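Local coordinates for protein Sqt1 (Chaetomium thermophilum, PDB 4ZOY) that is a WD40-repeat chaperone of ribosome biogenesis that probably captures a newly made ribosomal protein while it is still being translated, at residues 194-200 with 252-258. Numbering follows the deposited sequence.
Sequences TAGAWSP and LFSVAVS
Val255 presses its CG1 methyl into the shallow hollow that Ala195, Gly196 and Ala197 form on the neighbouring strand. The floor is the glycine backbone, with Val255 CG1 resting 3.6 Å from Gly196 C, and the two alanine methyls are low walls: Ala195 CB lies 3.8 Å from Val255 CG1. With chi1 at 63°, CG1 stands between the backbone N and the carbonyl carbon of its own residue and becomes the branch that enters the hollow. Small residues suit the walls, since the strand axes pass only 5.4 Å apart; Ala195 and Ala197 each offer a single methyl. The strands run nearly parallel, at 9°, yet no backbone hydrogen bond joins them. They are the first, innermost strands of two successive blades of a WD40 beta-propeller, lying side by side next to the central channel, where the faces of the two blades pack together, and each is hydrogen-bonded within its own four-stranded sheet. Farther along, Val257 is the next bump. Its CG2 faces the carbonyl oxygens of Ala197 and Trp198, and Val257 CG1, anti to the backbone N, reaches 3.8 Å from Pro200 CD at the turn, where the proline offers this methylene to the valine, its ring crossing at a slant. At the other end the contact turns polar: Thr194 OG1 donates to Leu252 O at 2.7 Å, tilted 35° from the carbonyl plane, while Thr194 CG2 lies 4.1 Å from Phe253 CD1, meeting the ring obliquely. Threonine thus supplies a donor and an apolar bump from one branch point, and a valine in its place would probably leave Leu252 O without this donor. Beyond, Phe253 leans on Glu332 of the following blade, and Ser254 OG bonds to Ile331 O there.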
ATOM      1  N   THR A 194       1.847  -7.265  -9.564  1.00 15.26           N
ATOM      2  CA  THR A 194       2.681  -6.876  -8.431  1.00 16.45           C
ATOM      3  C   THR A 194       2.086  -5.777  -7.561  1.00 14.81           C
ATOM      4  O   THR A 194       2.429  -5.667  -6.382  1.00 16.44           O
ATOM      5  CB  THR A 194       4.054  -6.397  -8.916  1.00 16.09           C
ATOM      6  OG1 THR A 194       3.862  -5.443  -9.964  1.00 16.12           O
ATOM      7  CG2 THR A 194       4.860  -7.564  -9.448  1.00 17.36           C
ATOM      8  N   ALA A 195       1.206  -4.959  -8.138  1.00 13.65           N
ATOM      9  CA  ALA A 195       0.636  -3.829  -7.409  1.00 12.68           C
ATOM     10  C   ALA A 195      -0.627  -3.319  -8.071  1.00 14.07           C
ATOM     11  O   ALA A 195      -0.823  -3.491  -9.281  1.00 15.21           O
ATOM     12  CB  ALA A 195       1.654  -2.673  -7.283  1.00 13.74           C
ATOM     13  N   GLY A 196      -1.454  -2.651  -7.272  1.00 13.06           N
ATOM     14  CA  GLY A 196      -2.685  -2.038  -7.742  1.00 12.67           C
ATOM     15  C   GLY A 196      -3.016  -0.777  -6.981  1.00 13.44           C
ATOM     16  O   GLY A 196      -2.668  -0.634  -5.811  1.00 16.07           O
ATOM     17  N   ALA A 197      -3.702   0.144  -7.651  1.00 12.88           N
ATOM     18  CA  ALA A 197      -4.141   1.383  -7.036  1.00 12.10           C
ATOM     19  C   ALA A 197      -5.409   1.867  -7.697  1.00 13.72           C
ATOM     20  O   ALA A 197      -5.521   1.884  -8.920  1.00 14.74           O
ATOM     21  CB  ALA A 197      -3.054   2.449  -7.121  1.00 16.42           C
ATOM     22  N   TRP A 198      -6.358   2.282  -6.877  1.00 13.24           N
ATOM     23  CA  TRP A 198      -7.576   2.876  -7.411  1.00 14.45           C
ATOM     24  C   TRP A 198      -7.379   4.345  -7.710  1.00 13.85           C
ATOM     25  O   TRP A 198      -6.599   5.022  -7.042  1.00 15.50           O
ATOM     26  CB  TRP A 198      -8.719   2.745  -6.414  1.00 15.62           C
ATOM     27  CG  TRP A 198      -9.195   1.339  -6.127  1.00 13.90           C
ATOM     28  CD1 TRP A 198      -8.703   0.478  -5.182  1.00 14.78           C
ATOM     29  CD2 TRP A 198     -10.307   0.672  -6.735  1.00 13.33           C
ATOM     30  NE1 TRP A 198      -9.413  -0.702  -5.198  1.00 14.19           N
ATOM     31  CE2 TRP A 198     -10.405  -0.605  -6.142  1.00 14.22           C
ATOM     32  CE3 TRP A 198     -11.209   1.019  -7.749  1.00 14.25           C
ATOM     33  CZ2 TRP A 198     -11.388  -1.525  -6.517  1.00 14.26           C
ATOM     34  CZ3 TRP A 198     -12.178   0.106  -8.118  1.00 15.39           C
ATOM     35  CH2 TRP A 198     -12.260  -1.152  -7.504  1.00 16.44           C
ATOM     36  N   SER A 199      -8.127   4.856  -8.681  1.00 14.72           N
ATOM     37  CA  SER A 199      -8.280   6.300  -8.780  1.00 14.50           C
ATOM     38  C   SER A 199      -9.061   6.814  -7.562  1.00 15.65           C
ATOM     39  O   SER A 199      -9.832   6.067  -6.962  1.00 15.65           O
ATOM     40  CB  SER A 199      -8.989   6.682 -10.087  1.00 16.00           C
ATOM     41  OG  SER A 199     -10.296   6.103 -10.169  1.00 15.61           O
ATOM     42  N   PRO A 200      -8.876   8.086  -7.190  1.00 16.04           N
ATOM     43  CA  PRO A 200      -9.564   8.619  -6.006  1.00 16.62           C
ATOM     44  C   PRO A 200     -11.089   8.520  -6.069  1.00 16.30           C
ATOM     45  O   PRO A 200     -11.704   8.366  -5.007  1.00 19.47           O
ATOM     46  CB  PRO A 200      -9.109  10.084  -5.972  1.00 20.43           C
ATOM     47  CG  PRO A 200      -7.737  10.039  -6.604  1.00 22.73           C
ATOM     48  CD  PRO A 200      -7.866   9.027  -7.714  1.00 15.75           C
ATOM     49  N   LEU A 252       7.424  -4.127 -13.797  1.00 15.55           N
ATOM     50  CA  LEU A 252       6.840  -3.067 -12.970  1.00 14.31           C
ATOM     51  C   LEU A 252       6.459  -3.612 -11.596  1.00 14.68           C
ATOM     52  O   LEU A 252       5.989  -4.744 -11.486  1.00 15.76           O
ATOM     53  CB  LEU A 252       5.609  -2.466 -13.649  1.00 13.98           C
ATOM     54  CG  LEU A 252       5.878  -1.740 -14.969  1.00 14.72           C
ATOM     55  CD1 LEU A 252       4.538  -1.359 -15.605  1.00 15.65           C
ATOM     56  CD2 LEU A 252       6.772  -0.515 -14.790  1.00 15.82           C
ATOM     57  N   PHE A 253       6.636  -2.786 -10.568  1.00 15.07           N
ATOM     58  CA  PHE A 253       6.513  -3.233  -9.181  1.00 15.32           C
ATOM     59  C   PHE A 253       5.682  -2.316  -8.300  1.00 15.56           C
ATOM     60  O   PHE A 253       5.342  -2.678  -7.170  1.00 15.88           O
ATOM     61  CB  PHE A 253       7.909  -3.384  -8.571  1.00 16.91           C
ATOM     62  CG  PHE A 253       8.778  -4.354  -9.318  1.00 18.81           C
ATOM     63  CD1 PHE A 253       8.488  -5.707  -9.292  1.00 23.54           C
ATOM     64  CD2 PHE A 253       9.852  -3.912 -10.075  1.00 21.73           C
ATOM     65  CE1 PHE A 253       9.266  -6.618  -9.999  1.00 28.06           C
ATOM     66  CE2 PHE A 253      10.637  -4.817 -10.777  1.00 25.42           C
ATOM     67  CZ  PHE A 253      10.340  -6.168 -10.738  1.00 28.85           C
ATOM     68  N   SER A 254       5.361  -1.127  -8.803  1.00 13.47           N
ATOM     69  CA  SER A 254       4.600  -0.160  -8.008  1.00 13.96           C
ATOM     70  C   SER A 254       3.722   0.708  -8.903  1.00 15.01           C
ATOM     71  O   SER A 254       3.986   0.866 -10.101  1.00 14.81           O
ATOM     72  CB  SER A 254       5.542   0.710  -7.162  1.00 15.25           C
ATOM     73  OG  SER A 254       6.491   1.371  -7.989  1.00 14.46           O
ATOM     74  N   VAL A 255       2.671   1.271  -8.311  1.00 13.14           N
ATOM     75  CA  VAL A 255       1.697   2.061  -9.053  1.00 13.94           C
ATOM     76  C   VAL A 255       0.991   3.002  -8.084  1.00 13.00           C
ATOM     77  O   VAL A 255       0.761   2.660  -6.924  1.00 15.40           O
ATOM     78  CB  VAL A 255       0.691   1.145  -9.810  1.00 13.43           C
ATOM     79  CG1 VAL A 255      -0.131   0.306  -8.841  1.00 14.11           C
ATOM     80  CG2 VAL A 255      -0.232   1.959 -10.717  1.00 13.66           C
ATOM     81  N   ALA A 256       0.674   4.199  -8.569  1.00 12.78           N
ATOM     82  CA  ALA A 256      -0.029   5.206  -7.792  1.00 14.01           C
ATOM     83  C   ALA A 256      -0.813   6.097  -8.747  1.00 13.91           C
ATOM     84  O   ALA A 256      -0.395   6.343  -9.885  1.00 14.38           O
ATOM     85  CB  ALA A 256       0.939   6.028  -6.945  1.00 14.98           C
ATOM     86  N   VAL A 257      -1.969   6.568  -8.289  1.00 14.81           N
ATOM     87  CA  VAL A 257      -2.797   7.471  -9.080  1.00 14.81           C
ATOM     88  C   VAL A 257      -2.838   8.848  -8.408  1.00 14.69           C
ATOM     89  O   VAL A 257      -2.887   8.943  -7.191  1.00 15.35           O
ATOM     90  CB  VAL A 257      -4.221   6.896  -9.258  1.00 13.76           C
ATOM     91  CG1 VAL A 257      -5.087   7.865 -10.061  1.00 16.06           C
ATOM     92  CG2 VAL A 257      -4.166   5.548  -9.961  1.00 15.94           C
ATOM     93  N   SER A 258      -2.790   9.919  -9.204  1.00 13.69           N
ATOM     94  CA  SER A 258      -2.731  11.279  -8.662  1.00 14.71           C
ATOM     95  C   SER A 258      -4.056  11.690  -8.021  1.00 15.82           C
ATOM     96  O   SER A 258      -5.091  11.093  -8.314  1.00 15.58           O
ATOM     97  CB  SER A 258      -2.341  12.269  -9.764  1.00 16.27           C
ATOM     98  OG  SER A 258      -3.394  12.404 -10.708  1.00 17.22           O
TER